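Local atomic coordinates of nucleoside-diphosphate-sugar epimerase (PDB entry 2X4G), a protein that belongs to the NAD-dependent epimerase/dehydratase family and probably binds a nicotinamide cofactor to act on nucleotide-linked sugars, although its own substrate is not established. Residues Gly125-Ala129 with Tyr155-Trp160; Leu137-Leu143 with Gln304-Lys310; Val184-Leu188 with Thr326-Ala330. All coordinates share one frame; numbering follows the deposited sequence.

Contact 1: Gly125-Ala129 with Tyr155-Trp160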
loop_
_atom_site.group_PDB
_atom_site.type_symbol
_atom_site.label_atom_id
_atom_site.label_comp_id
_atom_site.label_asym_id
_atom_site.label_seq_id
_atom_site.Cartn_x
_atom_site.Cartn_y
_atom_site.Cartn_z
ATOM N N GLY A 125 4.339 -9.070 -24.275
ATOM C CA GLY A 125 4.086 -7.748 -23.710
ATOM C C GLY A 125 2.713 -7.521 -23.075
ATOM O O GLY A 125 1.946 -8.460 -22.834
ATOM N N SER A 126 2.411 -6.252 -22.822
ATOM C CA SER A 126 1.188 -5.846 -22.177
ATOM C C SER A 126 0.572 -4.669 -22.883
ATOM O O SER A 126 1.268 -3.840 -23.468
ATOM C CB SER A 126 1.472 -5.418 -20.764
ATOM O OG SER A 126 0.401 -4.644 -20.281
ATOM N N ALA A 127 -0.747 -4.581 -22.784
ATOM C CA ALA A 127 -1.511 -3.551 -23.457
ATOM C C ALA A 127 -1.392 -2.241 -22.702
ATOM O O ALA A 127 -1.830 -1.195 -23.197
ATOM C CB ALA A 127 -2.967 -3.967 -23.562
ATOM N N TYR A 128 -0.826 -2.308 -21.493
ATOM C CA TYR A 128 -0.584 -1.117 -20.675
ATOM C C TYR A 128 0.657 -0.345 -21.139
ATOM O O TYR A 128 0.856 0.818 -20.737
ATOM C CB TYR A 128 -0.508 -1.487 -19.194
ATOM C CG TYR A 128 -1.844 -1.903 -18.618
ATOM C CD1 TYR A 128 -2.683 -0.979 -18.003
ATOM C CD2 TYR A 128 -2.283 -3.220 -18.697
ATOM C CE1 TYR A 128 -3.922 -1.369 -17.481
ATOM C CE2 TYR A 128 -3.516 -3.611 -18.177
ATOM C CZ TYR A 128 -4.325 -2.687 -17.578
ATOM O OH TYR A 128 -5.544 -3.082 -17.072
ATOM N N ALA A 129 1.463 -0.963 -22.010
ATOM C CA ALA A 129 2.520 -0.238 -22.722
ATOM C C ALA A 129 1.938 0.765 -23.737
ATOM O O ALA A 129 2.662 1.591 -24.269
ATOM C CB ALA A 129 3.485 -1.208 -23.421
ATOM N N TYR A 155 3.392 0.833 -12.751
ATOM C CA TYR A 155 3.003 -0.346 -13.523
ATOM C C TYR A 155 3.084 -0.064 -15.015
ATOM O O TYR A 155 3.758 -0.791 -15.754
ATOM C CB TYR A 155 1.581 -0.801 -13.159
ATOM C CG TYR A 155 1.223 -2.142 -13.735
ATOM C CD1 TYR A 155 1.831 -3.293 -13.254
ATOM C CD2 TYR A 155 0.304 -2.264 -14.768
ATOM C CE1 TYR A 155 1.525 -4.540 -13.776
ATOM C CE2 TYR A 155 -0.007 -3.500 -15.304
ATOM C CZ TYR A 155 0.606 -4.642 -14.806
ATOM O OH TYR A 155 0.327 -5.900 -15.316
ATOM N N VAL A 156 2.382 0.988 -15.450
ATOM C CA VAL A 156 2.399 1.418 -16.855
ATOM C C VAL A 156 3.828 1.693 -17.305
ATOM O O VAL A 156 4.188 1.394 -18.435
ATOM C CB VAL A 156 1.575 2.721 -17.090
ATOM C CG1 VAL A 156 1.934 3.355 -18.438
ATOM C CG2 VAL A 156 0.085 2.459 -16.988
ATOM N N LEU A 157 4.638 2.260 -16.408
ATOM C CA LEU A 157 5.987 2.691 -16.743
ATOM C C LEU A 157 6.866 1.487 -17.017
ATOM O O LEU A 157 7.591 1.424 -18.014
ATOM C CB LEU A 157 6.552 3.510 -15.594
ATOM C CG LEU A 157 7.741 4.389 -15.958
ATOM C CD1 LEU A 157 7.345 5.443 -16.980
ATOM C CD2 LEU A 157 8.305 5.055 -14.710
ATOM N N CYS A 158 6.775 0.519 -16.121
ATOM C CA CYS A 158 7.465 -0.738 -16.285
ATOM C C CYS A 158 7.014 -1.438 -17.577
ATOM O O CYS A 158 7.822 -1.892 -18.387
ATOM C CB CYS A 158 7.212 -1.611 -15.061
ATOM S SG CYS A 158 7.684 -3.302 -15.340
ATOM N N LYS A 159 5.714 -1.491 -17.792
ATOM C CA LYS A 159 5.191 -2.105 -19.012
ATOM C C LYS A 159 5.561 -1.330 -20.276
ATOM O O LYS A 159 5.779 -1.926 -21.320
ATOM C CB LYS A 159 3.673 -2.333 -18.897
ATOM C CG LYS A 159 3.291 -3.778 -18.479
ATOM C CD LYS A 159 4.043 -4.310 -17.241
ATOM C CE LYS A 159 3.911 -5.830 -17.092
ATOM N NZ LYS A 159 4.282 -6.557 -18.360
ATOM N N TRP A 160 5.656 -0.016 -20.187
ATOM C CA TRP A 160 6.116 0.790 -21.320
ATOM C C TRP A 160 7.579 0.518 -21.617
ATOM O O TRP A 160 7.967 0.436 -22.768
ATOM C CB TRP A 160 5.927 2.289 -21.047
ATOM C CG TRP A 160 6.681 3.169 -21.989
ATOM C CD1 TRP A 160 6.263 3.607 -23.200
ATOM C CD2 TRP A 160 7.992 3.714 -21.794
ATOM N NE1 TRP A 160 7.227 4.390 -23.782
ATOM C CE2 TRP A 160 8.302 4.471 -22.940
ATOM C CE3 TRP A 160 8.934 3.636 -20.762
ATOM C CZ2 TRP A 160 9.514 5.159 -23.083
ATOM C CZ3 TRP A 160 10.143 4.307 -20.907
ATOM C CH2 TRP A 160 10.420 5.063 -22.055
#

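Contact 2: Leu137-Leu143 with Gln304-Lys310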
loop_
_atom_site.group_PDB
_atom_site.type_symbol
_atom_site.label_atom_id
_atom_site.label_comp_id
_atom_site.label_asym_id
_atom_site.label_seq_id
_atom_site.Cartn_x
_atom_site.Cartn_y
_atom_site.Cartn_z
ATOM N N LEU A 137 -11.917 4.742 -28.956
ATOM C CA LEU A 137 -12.157 3.494 -29.688
ATOM C C LEU A 137 -11.254 2.355 -29.178
ATOM O O LEU A 137 -10.331 2.586 -28.401
ATOM C CB LEU A 137 -11.958 3.720 -31.192
ATOM C CG LEU A 137 -12.855 4.781 -31.865
ATOM C CD1 LEU A 137 -12.684 4.752 -33.383
ATOM C CD2 LEU A 137 -14.330 4.616 -31.501
ATOM N N PRO A 138 -11.530 1.111 -29.598
ATOM C CA PRO A 138 -10.680 0.035 -29.136
ATOM C C PRO A 138 -9.246 0.228 -29.582
ATOM O O PRO A 138 -8.985 0.627 -30.714
ATOM C CB PRO A 138 -11.281 -1.203 -29.806
ATOM C CG PRO A 138 -12.675 -0.854 -30.064
ATOM C CD PRO A 138 -12.620 0.598 -30.442
ATOM N N GLY A 139 -8.330 -0.070 -28.676
ATOM C CA GLY A 139 -6.917 0.135 -28.910
ATOM C C GLY A 139 -6.288 -0.802 -29.923
ATOM O O GLY A 139 -6.755 -1.919 -30.145
ATOM N N HIS A 140 -5.201 -0.330 -30.522
ATOM C CA HIS A 140 -4.547 -1.029 -31.608
ATOM C C HIS A 140 -3.036 -0.801 -31.527
ATOM O O HIS A 140 -2.555 0.031 -30.754
ATOM C CB HIS A 140 -5.135 -0.573 -32.968
ATOM C CG HIS A 140 -4.994 0.896 -33.237
ATOM N ND1 HIS A 140 -3.865 1.445 -33.810
ATOM C CD2 HIS A 140 -5.836 1.930 -33.003
ATOM C CE1 HIS A 140 -4.012 2.753 -33.903
ATOM N NE2 HIS A 140 -5.200 3.074 -33.422
ATOM N N GLU A 141 -2.300 -1.537 -32.344
ATOM C CA GLU A 141 -0.848 -1.588 -32.256
ATOM C C GLU A 141 -0.123 -0.263 -32.559
ATOM O O GLU A 141 1.043 -0.088 -32.190
ATOM C CB GLU A 141 -0.341 -2.671 -33.197
ATOM C CG GLU A 141 -0.652 -4.088 -32.743
ATOM C CD GLU A 141 -2.026 -4.613 -33.140
ATOM O OE1 GLU A 141 -2.306 -5.790 -32.825
ATOM O OE2 GLU A 141 -2.822 -3.869 -33.744
ATOM N N GLY A 142 -0.803 0.656 -33.236
ATOM C CA GLY A 142 -0.231 1.937 -33.600
ATOM C C GLY A 142 -0.220 2.956 -32.483
ATOM O O GLY A 142 0.334 4.027 -32.644
ATOM N N LEU A 143 -0.844 2.637 -31.350
ATOM C CA LEU A 143 -0.881 3.550 -30.211
ATOM C C LEU A 143 0.443 3.509 -29.475
ATOM O O LEU A 143 0.750 2.535 -28.833
ATOM C CB LEU A 143 -2.011 3.174 -29.247
ATOM C CG LEU A 143 -3.437 3.256 -29.783
ATOM C CD1 LEU A 143 -4.396 3.030 -28.648
ATOM C CD2 LEU A 143 -3.711 4.624 -30.441
ATOM N N GLN A 304 -8.407 -0.891 -21.463
ATOM C CA GLN A 304 -9.275 -0.558 -22.615
ATOM C C GLN A 304 -9.642 -1.767 -23.468
ATOM O O GLN A 304 -9.106 -2.857 -23.278
ATOM C CB GLN A 304 -8.623 0.503 -23.501
ATOM C CG GLN A 304 -7.286 0.109 -24.110
ATOM C CD GLN A 304 -6.681 1.233 -24.924
ATOM O OE1 GLN A 304 -7.401 2.055 -25.493
ATOM N NE2 GLN A 304 -5.359 1.282 -24.981
ATOM N N PHE A 305 -10.581 -1.561 -24.392
ATOM C CA PHE A 305 -10.928 -2.559 -25.400
ATOM C C PHE A 305 -9.788 -2.611 -26.392
ATOM O O PHE A 305 -9.108 -1.610 -26.608
ATOM C CB PHE A 305 -12.222 -2.210 -26.153
ATOM C CG PHE A 305 -13.502 -2.357 -25.343
ATOM C CD1 PHE A 305 -13.550 -3.050 -24.142
ATOM C CD2 PHE A 305 -14.674 -1.819 -25.824
ATOM C CE1 PHE A 305 -14.751 -3.177 -23.440
ATOM C CE2 PHE A 305 -15.865 -1.948 -25.125
ATOM C CZ PHE A 305 -15.897 -2.635 -23.930
ATOM N N LEU A 306 -9.597 -3.782 -26.992
ATOM C CA LEU A 306 -8.508 -4.027 -27.925
ATOM C C LEU A 306 -9.061 -4.458 -29.293
ATOM O O LEU A 306 -10.074 -5.139 -29.361
ATOM C CB LEU A 306 -7.562 -5.085 -27.352
ATOM C CG LEU A 306 -7.011 -4.821 -25.936
ATOM C CD1 LEU A 306 -5.844 -5.753 -25.588
ATOM C CD2 LEU A 306 -6.585 -3.361 -25.731
ATOM N N ASP A 307 -8.395 -4.026 -30.366
ATOM C CA ASP A 307 -8.753 -4.333 -31.745
ATOM C C ASP A 307 -7.878 -5.487 -32.174
ATOM O O ASP A 307 -6.658 -5.367 -32.163
ATOM C CB ASP A 307 -8.467 -3.102 -32.642
ATOM C CG ASP A 307 -8.989 -3.251 -34.098
ATOM O OD1 ASP A 307 -8.939 -2.252 -34.862
ATOM O OD2 ASP A 307 -9.464 -4.347 -34.480
ATOM N N GLY A 308 -8.504 -6.594 -32.570
ATOM C CA GLY A 308 -7.789 -7.801 -32.992
ATOM C C GLY A 308 -7.501 -7.987 -34.474
ATOM O O GLY A 308 -7.050 -9.053 -34.874
ATOM N N ARG A 309 -7.713 -6.961 -35.287
ATOM C CA ARG A 309 -7.610 -7.099 -36.747
ATOM C C ARG A 309 -6.214 -7.446 -37.277
ATOM O O ARG A 309 -6.081 -8.232 -38.222
ATOM C CB ARG A 309 -8.073 -5.815 -37.437
ATOM C CG ARG A 309 -9.591 -5.592 -37.454
ATOM C CD ARG A 309 -9.889 -4.093 -37.653
ATOM N NE ARG A 309 -11.175 -3.822 -38.302
ATOM C CZ ARG A 309 -11.599 -2.600 -38.632
ATOM N NH1 ARG A 309 -10.844 -1.532 -38.354
ATOM N NH2 ARG A 309 -12.784 -2.439 -39.229
ATOM N N LYS A 310 -5.181 -6.830 -36.703
ATOM C CA LYS A 310 -3.819 -7.028 -37.196
ATOM C C LYS A 310 -3.491 -8.503 -37.096
ATOM O O LYS A 310 -3.104 -9.099 -38.092
ATOM C CB LYS A 310 -2.812 -6.199 -36.406
ATOM C CG LYS A 310 -1.398 -6.204 -36.965
ATOM C CD LYS A 310 -0.521 -5.235 -36.183
ATOM C CE LYS A 310 0.899 -5.115 -36.744
ATOM N NZ LYS A 310 1.781 -4.183 -35.947
HETATM O O HOH W 1 -5.464 -4.858 -34.577
#

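Contact 3: Val184-Leu188 with Thr326-Ala330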
loop_
_atom_site.group_PDB
_atom_site.type_symbol
_atom_site.label_atom_id
_atom_site.label_comp_id
_atom_site.label_asym_id
_atom_site.label_seq_id
_atom_site.Cartn_x
_atom_site.Cartn_y
_atom_site.Cartn_z
ATOM N N VAL A 184 -5.662 -12.728 -19.743
ATOM C CA VAL A 184 -5.715 -14.167 -20.019
ATOM C C VAL A 184 -6.468 -14.935 -18.930
ATOM O O VAL A 184 -6.122 -14.863 -17.764
ATOM C CB VAL A 184 -4.294 -14.740 -20.149
ATOM C CG1 VAL A 184 -4.328 -16.232 -20.439
ATOM C CG2 VAL A 184 -3.527 -13.996 -21.252
ATOM N N LEU A 185 -7.499 -15.677 -19.309
ATOM C CA LEU A 185 -8.304 -16.436 -18.340
ATOM C C LEU A 185 -8.465 -17.866 -18.843
ATOM O O LEU A 185 -8.699 -18.065 -20.046
ATOM C CB LEU A 185 -9.691 -15.798 -18.167
ATOM C CG LEU A 185 -9.789 -14.509 -17.349
ATOM C CD1 LEU A 185 -11.189 -13.971 -17.473
ATOM C CD2 LEU A 185 -9.440 -14.743 -15.884
ATOM N N GLY A 186 -8.341 -18.844 -17.942
ATOM C CA GLY A 186 -8.508 -20.237 -18.333
ATOM C C GLY A 186 -8.062 -21.231 -17.301
ATOM O O GLY A 186 -7.892 -20.904 -16.151
ATOM N N GLU A 187 -7.874 -22.470 -17.718
ATOM C CA GLU A 187 -7.384 -23.500 -16.792
ATOM C C GLU A 187 -5.849 -23.486 -16.658
ATOM O O GLU A 187 -5.131 -22.898 -17.470
ATOM C CB GLU A 187 -7.878 -24.876 -17.203
ATOM C CG GLU A 187 -7.484 -25.303 -18.597
ATOM C CD GLU A 187 -8.001 -26.685 -18.966
ATOM O OE1 GLU A 187 -8.717 -27.308 -18.151
ATOM O OE2 GLU A 187 -7.714 -27.146 -20.097
ATOM N N LEU A 188 -5.366 -24.140 -15.620
ATOM C CA LEU A 188 -3.942 -24.205 -15.305
ATOM C C LEU A 188 -3.379 -22.897 -14.748
ATOM O O LEU A 188 -2.252 -22.585 -15.010
ATOM C CB LEU A 188 -3.121 -24.681 -16.524
ATOM C CG LEU A 188 -3.688 -25.886 -17.304
ATOM C CD1 LEU A 188 -2.780 -26.308 -18.435
ATOM C CD2 LEU A 188 -3.999 -27.067 -16.395
ATOM N N THR A 326 -14.880 -20.571 -21.493
ATOM C CA THR A 326 -13.598 -20.219 -20.889
ATOM C C THR A 326 -13.767 -20.049 -19.401
ATOM O O THR A 326 -13.055 -20.668 -18.625
ATOM C CB THR A 326 -13.075 -18.915 -21.438
ATOM O OG1 THR A 326 -12.837 -19.069 -22.832
ATOM C CG2 THR A 326 -11.819 -18.513 -20.744
ATOM N N LEU A 327 -14.726 -19.223 -19.008
ATOM C CA LEU A 327 -15.003 -19.036 -17.600
ATOM C C LEU A 327 -15.383 -20.326 -16.895
ATOM O O LEU A 327 -15.060 -20.465 -15.734
ATOM C CB LEU A 327 -16.114 -18.012 -17.357
ATOM C CG LEU A 327 -15.938 -16.634 -17.966
ATOM C CD1 LEU A 327 -17.147 -15.799 -17.595
ATOM C CD2 LEU A 327 -14.630 -16.024 -17.507
ATOM N N LEU A 328 -16.082 -21.251 -17.556
ATOM C CA LEU A 328 -16.400 -22.551 -16.926
ATOM C C LEU A 328 -15.184 -23.464 -16.773
ATOM O O LEU A 328 -15.115 -24.251 -15.829
ATOM C CB LEU A 328 -17.511 -23.290 -17.668
ATOM C CG LEU A 328 -18.916 -22.924 -17.170
ATOM C CD1 LEU A 328 -20.000 -23.384 -18.129
ATOM C CD2 LEU A 328 -19.144 -23.501 -15.787
ATOM N N ARG A 329 -14.226 -23.367 -17.679
ATOM C CA ARG A 329 -13.120 -24.303 -17.688
ATOM C C ARG A 329 -12.163 -23.891 -16.586
ATOM O O ARG A 329 -11.600 -24.731 -15.883
ATOM C CB ARG A 329 -12.433 -24.271 -19.041
ATOM C CG ARG A 329 -11.731 -25.545 -19.437
ATOM C CD ARG A 329 -10.935 -25.347 -20.714
ATOM N NE ARG A 329 -11.826 -24.941 -21.803
ATOM C CZ ARG A 329 -11.673 -23.866 -22.585
ATOM N NH1 ARG A 329 -10.630 -23.040 -22.477
ATOM N NH2 ARG A 329 -12.585 -23.630 -23.514
ATOM N N ALA A 330 -12.005 -22.580 -16.436
ATOM C CA ALA A 330 -11.275 -22.002 -15.331
ATOM C C ALA A 330 -11.945 -22.386 -14.026
ATOM O O ALA A 330 -11.313 -22.936 -13.122
ATOM C CB ALA A 330 -11.211 -20.488 -15.473
HETATM O O HOH W 2 -7.937 -22.579 -20.896
#

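Contact 1: Gly125-Ala129 with Tyr155-Trp160
Y155 opens the helical side of the contact by directing the edge of its ring at a face of Y128. The ring centroids lie 5.7 Å apart with the planes at 73°, a T-shaped (edge-to-face) pair in which CE2 of Y155 is the approaching atom, above the rim of the Y128 ring rather than its centre. The hydroxyl of Y128 is bound beyond the contact by R214, which fixes the far end of that ring. V156 comes next and brings CG1 to 3.6 Å from the backbone O of Y128. One helical turn after Y155, K159 lays its bent chain across the opposing loop: its CG is 3.3 Å from S126 CB, while its CD passes over one face of the Y155 ring. S126 holds OG anti to its own N (chi1 162°), where OG accepts the backbone N-H of Y128 at 2.9 Å in a nearly straight bond (164°), an ST turn that shapes the loop facing K159. W160 ends the walk with CA 3.9 Å from A129 CB, while its indole packs on L148 and P149, outside the contact. The loop follows strand 121-124; Y155 and K159 fit the YxxxK motif of short-chain dehydrogenase/reductases, and S126 probably occupies the place of the family's serine, consistent with the catalytic site of this family.

Contact 2: Leu137-Leu143 with Gln304-Lys310
G139 and L306 form a single bridge between two extended segments running parallel. G139 N donates to F305 O at 2.7 Å, and D307 N returns a bond of 2.7 Å to G139 O, so the glycine uses both its polar backbone atoms. Beside this bridge P138 CB rests 3.9 Å from F305 CB, and the phenyl ring turns away toward N245 and Q213. Q304, with chi1 61° and an extended chain beyond CG, brings CD to 4.1 Å from G139 CA, while OE1 and NE2 are bonded to H133 N and P131 O. D307 swings its carboxylate anti to its N, where OD2 receives the R309 N-H from above the carboxylate plane; this Asx turn leads into helix 309-315, with G308 at the N-cap. H140 places CG in the crowded position (chi1 59°), which sets ND1 to accept from G142 N at 3.2 Å while L143 CG covers the centre of one ring face. E141 bends at chi2 (85°) and lays its carboxylate against the extended chain of K310, with E141 CD 3.5 Å from K310 CD. The charges do not pair: E141 OE2 and K310 NZ stay 5.1 Å apart, since the amine reaches on to E237 and the carbonyl of R238, and E141 OE1 takes the backbone N-H of L240. Water 1 accepts from K310 N and lies within donating distance of both E141 OE2 and D307 O, with more acceptors around it than protons to give. A single parallel bridge thus ties the long loop after strand 121-124 to the C-terminal region, consistent with the extended short-chain dehydrogenase/reductase fold.

Contact 3: Val184-Leu188 with Thr326-Ala330
R329 NH1 has two partners: water 2, at 3.2 Å, which also accepts from E187 N across the contact, and D218 OD1, in a salt bridge. The water stands 3.2 Å from E187 N as well, so one molecule in the guanidinium plane carries the polar link from helix to loop. D218 OD1 takes a second bond from T326 OG1, and this one acceptor therefore ties two side chains from successive turns of the helix, T326 and R329, to the end of strand 213-218.

E187 and R329 carry opposite charges but do not meet through them. E187 OE2 stands 5.0 Å from R329 NE, and the carboxylate and guanidinium planes are 66° apart; what touches is the aliphatic stem, with E187 CD 3.7 Å from R329 CD. A bend at chi3 of R329 (-60°) explains this, because it folds the guanidinium back over T326 CA and toward D218, leaving the methylenes beside the carboxylate. Any attraction between the two charges would probably be long-range, not that of a salt bridge.

The rest of the contact is made by methyl groups, two of them on backbone oxygens. T326 sets CG2 anti to its N, which directs the methyl at the backbone O of L185 while the hydroxyl faces D218. A330 CB sits 3.4 Å from G186 O. Apolar on both sides is the meeting of L185 CD1 with L327 CD2 at 4.0 Å, where the two leucines approach at a slant; L327 also packs against R254, I255 and L258 of helix 248-259. Helix 323-336 thus covers the carboxyl end of strand 176-185, in the mixed sheet of a Rossmann-type fold, where its neighbours 121-124 and 213-218 run parallel to it.

In the fold
Contacts 1 and 2 are neighbours, with centres about 15 Å apart, and they touch directly where A127 CB meets L306 CD1 at 3.9 Å. Their first segments belong to the same loop after strand 121-124, so the 304-310 segment reaches the back of the loop that faces Y155 and K159, the likely catalytic neighbourhood. Contact 3 stands apart: its centre is about 24 Å from that of contact 1 and about 23 Å from that of contact 2, and nearest atoms remain about 8 and 9 Å away. Contacts 2 and 3 both bring the C-terminal region onto the family core, contact 2 mainly through the extended residues before helix 309-315, contact 3 through helix 323-336.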